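Local coordinates for protein indole-3-acetic acid-amido synthetase GH3.15 (Arabidopsis thaliana, PDB 6E1Q) that conjugates glutamine, and possibly cysteine, to the auxin precursor indole-3-butyric acid at the expense of ATP, and likewise modifies the herbicide 2,4-DB, at residues R118-L129 with S328-P339; V163-K171 with L181-T189. All coordinates share one frame; numbering follows the deposited sequence. Where two conformers were deposited one is given.

Interaction 1: R118-L129 with S328-P339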
loop_
_atom_site.group_PDB
_atom_site.type_symbol
_atom_site.label_atom_id
_atom_site.label_comp_id
_atom_site.label_asym_id
_atom_site.label_seq_id
_atom_site.Cartn_x
_atom_site.Cartn_y
_atom_site.Cartn_z
ATOM N N ARG A 118 -15.114 -8.107 -7.543
ATOM C CA ARG A 118 -14.242 -7.685 -6.449
ATOM C C ARG A 118 -15.047 -7.066 -5.321
ATOM O O ARG A 118 -14.729 -7.255 -4.136
ATOM C CB ARG A 118 -13.206 -6.674 -6.949
ATOM C CG ARG A 118 -12.100 -7.260 -7.803
ATOM C CD ARG A 118 -11.099 -6.182 -8.173
ATOM N NE ARG A 118 -10.398 -6.554 -9.385
ATOM C CZ ARG A 118 -9.252 -6.023 -9.794
ATOM N NH1 ARG A 118 -8.661 -5.056 -9.098
ATOM N NH2 ARG A 118 -8.713 -6.453 -10.921
ATOM N N ILE A 119 -16.045 -6.264 -5.680
ATOM C CA ILE A 119 -16.965 -5.710 -4.696
ATOM C C ILE A 119 -17.757 -6.832 -4.034
ATOM O O ILE A 119 -17.865 -6.900 -2.806
ATOM C CB ILE A 119 -17.881 -4.675 -5.369
ATOM C CG1 ILE A 119 -17.105 -3.377 -5.607
ATOM C CG2 ILE A 119 -19.131 -4.436 -4.549
ATOM C CD1 ILE A 119 -17.715 -2.521 -6.667
ATOM N N SER A 120 -18.297 -7.735 -4.852
ATOM C CA SER A 120 -19.009 -8.911 -4.367
ATOM C C SER A 120 -18.186 -9.675 -3.336
ATOM O O SER A 120 -18.662 -9.956 -2.230
ATOM C CB SER A 120 -19.356 -9.810 -5.556
ATOM O OG SER A 120 -20.421 -10.695 -5.265
ATOM N N PHE A 121 -16.935 -10.004 -3.673
ATOM C CA PHE A 121 -16.131 -10.766 -2.726
ATOM C C PHE A 121 -15.873 -9.975 -1.461
ATOM O O PHE A 121 -15.716 -10.569 -0.387
ATOM C CB PHE A 121 -14.792 -11.210 -3.325
ATOM C CG PHE A 121 -13.973 -12.018 -2.357
ATOM C CD1 PHE A 121 -14.243 -13.366 -2.152
ATOM C CD2 PHE A 121 -13.000 -11.416 -1.589
ATOM C CE1 PHE A 121 -13.533 -14.095 -1.222
ATOM C CE2 PHE A 121 -12.279 -12.144 -0.663
ATOM C CZ PHE A 121 -12.544 -13.479 -0.476
ATOM N N SER A 122 -15.807 -8.643 -1.567
ATOM C CA SER A 122 -15.585 -7.819 -0.383
ATOM C C SER A 122 -16.747 -7.935 0.597
ATOM O O SER A 122 -16.549 -7.876 1.815
ATOM C CB SER A 122 -15.373 -6.355 -0.779
ATOM O OG SER A 122 -14.607 -5.666 0.201
ATOM N N SER A 123 -17.966 -8.078 0.089
ATOM C CA SER A 123 -19.101 -8.223 0.985
ATOM C C SER A 123 -19.180 -9.645 1.510
ATOM O O SER A 123 -19.696 -9.875 2.608
ATOM C CB SER A 123 -20.401 -7.828 0.276
ATOM O OG SER A 123 -20.831 -8.836 -0.627
ATOM N N LEU A 124 -18.656 -10.601 0.743
ATOM C CA LEU A 124 -18.527 -11.960 1.242
ATOM C C LEU A 124 -17.585 -12.024 2.437
ATOM O O LEU A 124 -17.803 -12.810 3.364
ATOM C CB LEU A 124 -18.030 -12.871 0.127
ATOM C CG LEU A 124 -18.012 -14.358 0.434
ATOM C CD1 LEU A 124 -19.368 -14.764 0.973
ATOM C CD2 LEU A 124 -17.702 -15.131 -0.839
ATOM N N TYR A 125 -16.560 -11.181 2.451
ATOM C CA TYR A 125 -15.512 -11.272 3.451
ATOM C C TYR A 125 -15.807 -10.447 4.701
ATOM O O TYR A 125 -15.318 -10.790 5.788
ATOM C CB TYR A 125 -14.171 -10.845 2.827
ATOM C CG TYR A 125 -13.037 -10.733 3.815
ATOM C CD1 TYR A 125 -12.386 -11.873 4.294
ATOM C CD2 TYR A 125 -12.613 -9.498 4.276
ATOM C CE1 TYR A 125 -11.328 -11.771 5.212
ATOM C CE2 TYR A 125 -11.572 -9.388 5.196
ATOM C CZ TYR A 125 -10.932 -10.521 5.656
ATOM O OH TYR A 125 -9.895 -10.388 6.567
ATOM N N ALA A 126 -16.601 -9.378 4.584
ATOM C CA ALA A 126 -16.878 -8.532 5.747
ATOM C C ALA A 126 -17.453 -9.282 6.956
ATOM O O ALA A 126 -17.044 -8.966 8.091
ATOM C CB ALA A 126 -17.806 -7.383 5.326
ATOM N N PRO A 127 -18.378 -10.240 6.819
ATOM C CA PRO A 127 -18.836 -10.960 8.026
ATOM C C PRO A 127 -17.712 -11.618 8.807
ATOM O O PRO A 127 -17.804 -11.731 10.037
ATOM C CB PRO A 127 -19.817 -11.998 7.470
ATOM C CG PRO A 127 -20.307 -11.396 6.188
ATOM C CD PRO A 127 -19.124 -10.664 5.618
ATOM N N LEU A 128 -16.637 -12.046 8.140
ATOM C CA LEU A 128 -15.499 -12.567 8.885
ATOM C C LEU A 128 -14.862 -11.480 9.729
ATOM O O LEU A 128 -14.532 -11.707 10.900
ATOM C CB LEU A 128 -14.480 -13.190 7.935
ATOM C CG LEU A 128 -13.439 -14.039 8.668
ATOM C CD1 LEU A 128 -13.132 -15.275 7.880
ATOM C CD2 LEU A 128 -12.168 -13.232 8.922
ATOM N N LEU A 129 -14.687 -10.286 9.156
ATOM C CA LEU A 129 -14.195 -9.162 9.944
ATOM C C LEU A 129 -15.118 -8.891 11.121
ATOM O O LEU A 129 -14.663 -8.783 12.268
ATOM C CB LEU A 129 -14.061 -7.912 9.066
ATOM C CG LEU A 129 -12.887 -7.810 8.088
ATOM C CD1 LEU A 129 -12.982 -6.528 7.226
ATOM C CD2 LEU A 129 -11.552 -7.892 8.832
ATOM N N SER A 328 -4.063 -5.961 -6.109
ATOM C CA SER A 328 -3.395 -5.005 -6.978
ATOM C C SER A 328 -4.407 -4.588 -8.023
ATOM O O SER A 328 -5.482 -5.182 -8.130
ATOM C CB SER A 328 -2.137 -5.598 -7.631
ATOM O OG SER A 328 -2.497 -6.668 -8.494
ATOM N N SER A 329 -4.063 -3.548 -8.791
ATOM C CA SER A 329 -4.931 -3.150 -9.895
ATOM C C SER A 329 -5.244 -4.343 -10.778
ATOM O O SER A 329 -6.380 -4.509 -11.223
ATOM C CB SER A 329 -4.283 -2.033 -10.721
ATOM O OG SER A 329 -4.196 -0.846 -9.954
ATOM N N GLU A 330 -4.243 -5.205 -11.000
ATOM C CA GLU A 330 -4.369 -6.327 -11.928
ATOM C C GLU A 330 -5.274 -7.432 -11.386
ATOM O O GLU A 330 -5.953 -8.123 -12.161
ATOM C CB GLU A 330 -2.977 -6.894 -12.227
ATOM C CG GLU A 330 -2.032 -5.931 -12.981
ATOM C CD GLU A 330 -1.067 -5.181 -12.072
ATOM O OE1 GLU A 330 0.014 -4.765 -12.557
ATOM O OE2 GLU A 330 -1.393 -5.007 -10.880
ATOM N N CYS A 331 -5.289 -7.634 -10.074
ATOM C CA CYS A 331 -6.016 -8.776 -9.525
ATOM C C CYS A 331 -6.205 -8.622 -8.028
ATOM O O CYS A 331 -5.240 -8.342 -7.312
ATOM C CB CYS A 331 -5.263 -10.084 -9.807
ATOM S SG CYS A 331 -6.328 -11.531 -9.712
ATOM N N PHE A 332 -7.423 -8.823 -7.537
ATOM C CA PHE A 332 -7.607 -9.024 -6.102
ATOM C C PHE A 332 -7.237 -10.461 -5.769
ATOM O O PHE A 332 -7.760 -11.395 -6.383
ATOM C CB PHE A 332 -9.047 -8.756 -5.674
ATOM C CG PHE A 332 -9.240 -8.822 -4.200
ATOM C CD1 PHE A 332 -8.586 -7.931 -3.365
ATOM C CD2 PHE A 332 -10.047 -9.791 -3.633
ATOM C CE1 PHE A 332 -8.749 -7.995 -1.994
ATOM C CE2 PHE A 332 -10.214 -9.853 -2.258
ATOM C CZ PHE A 332 -9.567 -8.955 -1.444
ATOM N N MET A 333 -6.352 -10.650 -4.797
ATOM C CA MET A 333 -5.704 -11.955 -4.709
ATOM C C MET A 333 -5.935 -12.706 -3.409
ATOM O O MET A 333 -6.175 -13.918 -3.453
ATOM C CB MET A 333 -4.209 -11.800 -4.946
ATOM C CG MET A 333 -3.898 -11.695 -6.420
ATOM S SD MET A 333 -2.191 -11.345 -6.790
ATOM C CE MET A 333 -2.117 -9.580 -6.457
ATOM N N GLY A 334 -5.861 -12.048 -2.252
ATOM C CA GLY A 334 -5.925 -12.790 -1.007
ATOM C C GLY A 334 -6.539 -11.980 0.107
ATOM O O GLY A 334 -6.624 -10.751 0.032
ATOM N N VAL A 335 -6.953 -12.685 1.161
ATOM C CA VAL A 335 -7.440 -12.029 2.365
ATOM C C VAL A 335 -6.789 -12.650 3.591
ATOM O O VAL A 335 -6.286 -13.778 3.565
ATOM C CB VAL A 335 -8.978 -12.085 2.501
ATOM C CG1 VAL A 335 -9.621 -11.135 1.504
ATOM C CG2 VAL A 335 -9.488 -13.511 2.338
ATOM N N ASN A 336 -6.831 -11.902 4.684
ATOM C CA ASN A 336 -6.242 -12.333 5.947
ATOM C C ASN A 336 -7.329 -13.027 6.757
ATOM O O ASN A 336 -8.274 -12.386 7.221
ATOM C CB ASN A 336 -5.638 -11.120 6.654
ATOM C CG ASN A 336 -4.933 -11.447 7.972
ATOM O OD1 ASN A 336 -4.439 -10.522 8.638
ATOM N ND2 ASN A 336 -4.924 -12.693 8.380
ATOM N N PHE A 337 -7.209 -14.334 6.924
ATOM C CA PHE A 337 -8.208 -15.011 7.731
ATOM C C PHE A 337 -7.989 -14.851 9.229
ATOM O O PHE A 337 -8.794 -15.374 10.006
ATOM C CB PHE A 337 -8.256 -16.482 7.356
ATOM C CG PHE A 337 -9.159 -16.755 6.199
ATOM C CD1 PHE A 337 -10.514 -16.977 6.413
ATOM C CD2 PHE A 337 -8.670 -16.781 4.905
ATOM C CE1 PHE A 337 -11.365 -17.224 5.363
ATOM C CE2 PHE A 337 -9.530 -17.027 3.835
ATOM C CZ PHE A 337 -10.877 -17.246 4.070
ATOM N N ASN A 338 -6.953 -14.127 9.660
ATOM C CA ASN A 338 -6.713 -13.856 11.079
ATOM C C ASN A 338 -6.419 -12.374 11.257
ATOM O O ASN A 338 -5.289 -11.983 11.571
ATOM C CB ASN A 338 -5.570 -14.712 11.624
ATOM C CG ASN A 338 -5.404 -14.560 13.125
ATOM O OD1 ASN A 338 -6.287 -14.035 13.801
ATOM N ND2 ASN A 338 -4.277 -15.025 13.652
ATOM N N PRO A 339 -7.432 -11.522 11.093
ATOM C CA PRO A 339 -7.163 -10.077 10.961
ATOM C C PRO A 339 -6.579 -9.431 12.209
ATOM O O PRO A 339 -5.889 -8.414 12.089
ATOM C CB PRO A 339 -8.539 -9.488 10.612
ATOM C CG PRO A 339 -9.553 -10.564 11.002
ATOM C CD PRO A 339 -8.845 -11.873 10.848
HETATM O O HOH W 1 -8.745 -9.271 -11.892
#
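Arg118 reaches out from its helix and holds the backbone carbonyl of Ser329 end-on, with NH1 3.2 Å and NH2 3.1 Å from Ser329 O. The oxygen lies in the guanidinium plane, while both nitrogens come at it from above the carbonyl plane. Phe332 N lies over one face of the guanidinium, and a water bridges Arg118 NH2 to Glu330 O; NE is salt-bridged to Asp114. Farther along the helix, the rings of Phe121 and Phe332 meet obliquely, planes 51° apart, with Phe121 CD2 3.3 Å from CE2 of Phe332. Ser328, Ser329 and Glu330 belong to the ATP site of this adenylating enzyme, and Phe332, a substrate-binding residue, lies in the strand that follows, where Met333 and Gly334 form a classic beta bulge opposite Tyr326. An alanine at Arg118 removes both donors, and would probably leave the loop less firmly held to the helix and Asp114 without its mate. Val335 CB sits over the Tyr125 ring in a CH-pi contact, 4.0 Å from its centroid. Tyr125, CG anti to the backbone N (chi1 173°), donates a hydrogen bond from OH to Asn336 O, 2.7 Å away. Leu128 CD1 meets the Phe337 ring 3.5 Å from Phe337 CD1.

Interaction 2: V163-K171 with L181-T189. With CFA ((2,4-dichlorophenoxy)acetic acid), chain D.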
loop_
_atom_site.group_PDB
_atom_site.type_symbol
_atom_site.label_atom_id
_atom_site.label_comp_id
_atom_site.label_asym_id
_atom_site.label_seq_id
_atom_site.Cartn_x
_atom_site.Cartn_y
_atom_site.Cartn_z
ATOM N N VAL A 163 -9.110 2.255 -5.876
ATOM C CA VAL A 163 -9.914 2.699 -4.737
ATOM C C VAL A 163 -11.080 3.557 -5.211
ATOM O O VAL A 163 -12.237 3.325 -4.834
ATOM C CB VAL A 163 -9.034 3.453 -3.727
ATOM C CG1 VAL A 163 -9.904 4.071 -2.669
ATOM C CG2 VAL A 163 -8.001 2.493 -3.117
ATOM N N THR A 164 -10.801 4.558 -6.054
ATOM C CA THR A 164 -11.889 5.402 -6.542
ATOM C C THR A 164 -12.931 4.572 -7.278
ATOM O O THR A 164 -14.135 4.744 -7.071
ATOM C CB THR A 164 -11.359 6.499 -7.458
ATOM O OG1 THR A 164 -10.495 7.371 -6.723
ATOM C CG2 THR A 164 -12.506 7.283 -8.046
ATOM N N SER A 165 -12.479 3.655 -8.141
ATOM C CA SER A 165 -13.416 2.814 -8.876
ATOM C C SER A 165 -14.239 1.959 -7.923
ATOM O O SER A 165 -15.451 1.780 -8.118
ATOM C CB SER A 165 -12.658 1.918 -9.859
ATOM O OG SER A 165 -12.029 2.712 -10.841
ATOM N N PHE A 166 -13.584 1.414 -6.893
ATOM C CA PHE A 166 -14.278 0.610 -5.895
ATOM C C PHE A 166 -15.336 1.436 -5.169
ATOM O O PHE A 166 -16.508 1.049 -5.109
ATOM C CB PHE A 166 -13.253 0.030 -4.916
ATOM C CG PHE A 166 -13.822 -0.964 -3.945
ATOM C CD1 PHE A 166 -13.918 -2.308 -4.282
ATOM C CD2 PHE A 166 -14.228 -0.565 -2.679
ATOM C CE1 PHE A 166 -14.430 -3.231 -3.382
ATOM C CE2 PHE A 166 -14.746 -1.482 -1.774
ATOM C CZ PHE A 166 -14.847 -2.815 -2.129
ATOM N N LEU A 167 -14.944 2.597 -4.640
ATOM C CA LEU A 167 -15.881 3.442 -3.901
ATOM C C LEU A 167 -16.997 3.955 -4.798
ATOM O O LEU A 167 -18.180 3.914 -4.428
ATOM C CB LEU A 167 -15.135 4.616 -3.262
ATOM C CG LEU A 167 -14.111 4.179 -2.223
ATOM C CD1 LEU A 167 -13.418 5.393 -1.617
ATOM C CD2 LEU A 167 -14.799 3.329 -1.148
ATOM N N LYS A 168 -16.643 4.454 -5.980
ATOM C CA LYS A 168 -17.664 4.961 -6.893
ATOM C C LYS A 168 -18.699 3.889 -7.223
ATOM O O LYS A 168 -19.892 4.181 -7.358
ATOM C CB LYS A 168 -16.998 5.494 -8.162
ATOM C CG LYS A 168 -17.916 6.231 -9.109
ATOM C CD LYS A 168 -17.198 6.580 -10.408
ATOM C CE LYS A 168 -18.189 6.832 -11.540
ATOM N NZ LYS A 168 -17.959 8.141 -12.217
ATOM N N SER A 169 -18.274 2.639 -7.349
ATOM C CA SER A 169 -19.248 1.632 -7.746
ATOM C C SER A 169 -20.196 1.279 -6.606
ATOM O O SER A 169 -21.415 1.191 -6.817
ATOM C CB SER A 169 -18.555 0.378 -8.257
ATOM O OG SER A 169 -19.554 -0.557 -8.613
ATOM N N ILE A 170 -19.669 1.077 -5.394
ATOM C CA ILE A 170 -20.569 0.752 -4.293
ATOM C C ILE A 170 -21.445 1.949 -3.963
ATOM O O ILE A 170 -22.580 1.780 -3.515
ATOM C CB ILE A 170 -19.808 0.239 -3.049
ATOM C CG1 ILE A 170 -18.805 1.249 -2.527
ATOM C CG2 ILE A 170 -19.064 -1.059 -3.351
ATOM C CD1 ILE A 170 -17.963 0.683 -1.390
ATOM N N LYS A 171 -20.961 3.170 -4.214
ATOM C CA LYS A 171 -21.811 4.348 -4.048
ATOM C C LYS A 171 -22.985 4.327 -5.022
ATOM O O LYS A 171 -24.120 4.646 -4.646
ATOM C CB LYS A 171 -20.999 5.630 -4.238
ATOM C CG LYS A 171 -21.854 6.815 -4.702
ATOM C CD LYS A 171 -21.377 8.147 -4.148
ATOM C CE LYS A 171 -21.940 9.288 -4.977
ATOM N NZ LYS A 171 -21.969 10.575 -4.238
ATOM N N LEU A 181 -20.103 3.917 5.095
ATOM C CA LEU A 181 -18.759 4.448 4.936
ATOM C C LEU A 181 -18.769 5.949 5.174
ATOM O O LEU A 181 -19.667 6.656 4.705
ATOM C CB LEU A 181 -18.196 4.170 3.539
ATOM C CG LEU A 181 -18.012 2.727 3.072
ATOM C CD1 LEU A 181 -17.446 2.723 1.654
ATOM C CD2 LEU A 181 -17.115 1.943 4.025
ATOM N N GLN A 182 -17.774 6.430 5.909
ATOM C CA GLN A 182 -17.502 7.861 6.007
ATOM C C GLN A 182 -16.310 8.142 5.106
ATOM O O GLN A 182 -15.156 7.890 5.472
ATOM C CB GLN A 182 -17.232 8.303 7.440
ATOM C CG GLN A 182 -17.219 9.803 7.584
ATOM C CD GLN A 182 -18.541 10.406 7.190
ATOM O OE1 GLN A 182 -19.471 10.453 7.994
ATOM N NE2 GLN A 182 -18.643 10.861 5.943
ATOM N N VAL A 183 -16.586 8.653 3.920
ATOM C CA VAL A 183 -15.544 8.873 2.937
ATOM C C VAL A 183 -15.619 10.325 2.490
ATOM O O VAL A 183 -16.708 10.906 2.396
ATOM C CB VAL A 183 -15.668 7.893 1.746
ATOM C CG1 VAL A 183 -16.909 8.172 0.903
ATOM C CG2 VAL A 183 -14.403 7.882 0.931
ATOM N N SER A 184 -14.453 10.917 2.256
ATOM C CA SER A 184 -14.385 12.319 1.893
ATOM C C SER A 184 -15.176 12.581 0.612
ATOM O O SER A 184 -15.301 11.701 -0.246
ATOM C CB SER A 184 -12.930 12.744 1.714
ATOM O OG SER A 184 -12.500 12.576 0.378
ATOM N N PRO A 185 -15.730 13.787 0.460
ATOM C CA PRO A 185 -16.346 14.144 -0.828
ATOM C C PRO A 185 -15.378 14.018 -1.997
ATOM O O PRO A 185 -15.822 13.887 -3.146
ATOM C CB PRO A 185 -16.791 15.599 -0.612
ATOM C CG PRO A 185 -15.882 16.115 0.487
ATOM C CD PRO A 185 -15.668 14.931 1.389
ATOM N N HIS A 186 -14.069 14.018 -1.727
ATOM C CA HIS A 186 -13.043 14.000 -2.755
ATOM C C HIS A 186 -12.380 12.638 -2.919
ATOM O O HIS A 186 -11.296 12.556 -3.504
ATOM C CB HIS A 186 -11.992 15.061 -2.457
ATOM C CG HIS A 186 -12.550 16.441 -2.370
ATOM N ND1 HIS A 186 -13.149 17.063 -3.442
ATOM C CD2 HIS A 186 -12.619 17.314 -1.338
ATOM C CE1 HIS A 186 -13.555 18.265 -3.078
ATOM N NE2 HIS A 186 -13.244 18.444 -1.807
ATOM N N ALA A 187 -13.005 11.570 -2.423
ATOM C CA ALA A 187 -12.548 10.233 -2.789
ATOM C C ALA A 187 -12.913 9.892 -4.228
ATOM O O ALA A 187 -12.209 9.108 -4.875
ATOM C CB ALA A 187 -13.133 9.193 -1.843
ATOM N N ILE A 188 -14.000 10.461 -4.742
ATOM C CA ILE A 188 -14.430 10.255 -6.120
ATOM C C ILE A 188 -14.284 11.533 -6.948
ATOM O O ILE A 188 -13.663 11.523 -8.014
ATOM C CB ILE A 188 -15.879 9.715 -6.174
ATOM C CG1 ILE A 188 -15.994 8.410 -5.375
ATOM C CG2 ILE A 188 -16.325 9.499 -7.625
ATOM C CD1 ILE A 188 -17.425 8.036 -4.995
ATOM N N THR A 189 -14.837 12.647 -6.466
ATOM C CA THR A 189 -14.735 13.915 -7.177
ATOM C C THR A 189 -13.386 14.566 -6.895
ATOM O O THR A 189 -13.021 14.793 -5.737
ATOM C CB THR A 189 -15.869 14.868 -6.787
ATOM O OG1 THR A 189 -17.133 14.238 -7.028
ATOM C CG2 THR A 189 -15.793 16.162 -7.611
HETATM C C1 CFA D . -7.388 -3.972 -2.282
HETATM C C2 CFA D . -8.162 -2.908 -1.498
HETATM C "C1'" CFA D . -10.412 -2.508 -0.775
HETATM C "C2'" CFA D . -10.731 -1.171 -0.988
HETATM C "C3'" CFA D . -11.619 -0.528 -0.134
HETATM C "C4'" CFA D . -12.190 -1.218 0.925
HETATM C "C5'" CFA D . -11.875 -2.549 1.131
HETATM CL CL3 CFA D . -10.008 -0.268 -2.354
HETATM C "C6'" CFA D . -10.994 -3.191 0.281
HETATM O O1 CFA D . -7.795 -5.159 -2.266
HETATM O O2 CFA D . -6.349 -3.687 -2.940
HETATM O "O1'" CFA D . -9.529 -3.195 -1.623
HETATM CL CL4 CFA D . -13.336 -0.410 2.034
#
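Thr164 OG1 lies 3.1 Å from Ala187 O, and the same hydroxyl is hydrogen-bonded to Thr161, just before the helix. OG1 stands beside the backbone N of its own residue (chi1 -64°), which aims the hydroxyl at the turn from Ser184 to Ala187, a type I beta turn. Around this polar point the contact is apolar. Leu167 points at the strand and splits its branches: CD1 touches both Val183 and Ala187, 3.7 Å from Val183 CG2 and 3.8 Å from Ala187 CB, while CD2 meets Leu181. Leu181 CD1 is also touched by Ile170 CD1 at 3.7 Å, the two side chains crossing at about a right angle. All this packs helix 162-172 of the GH3 N-terminal domain onto strand 181-183, the edge strand that runs parallel to 140-143, and onto the turn that follows it. Ile188 lies against the helix backbone, its CD1 3.6 Å from Lys168 CA and its CG2 against the aliphatic stem of Lys168, these two side chains likewise crossing at about a right angle. Lys171 CD approaches that same CD1 from the next turn. Another side of the helix meets the ligand: one face of the Phe166 ring lies against the dichlorophenyl ring of CFA, with Phe166 CD2 3.6 Å from C3', and Val163 CG2 stands 3.5 Å from chlorine CL3.

Along the chain from the N terminus, helix 112-132 carries the first of the contact segments, one half of interaction 1; helix 162-172 comes next. Interaction 2 closes a short loop there, joining that helix to the edge strand 181-183 and the turn beyond it. Only at 328-339, some 200 residues after helix 112-132, does the chain come back to that helix and close the long loop of interaction 1; the loop of interaction 2 falls wholly within it, without crossing. The two helices also pack directly, Ile119 CG1 lying 3.5 Å from Phe166 CE1. Phe166 and Val163 on one helix, and Phe332 on the returning strand, all line one of the two CFA sites.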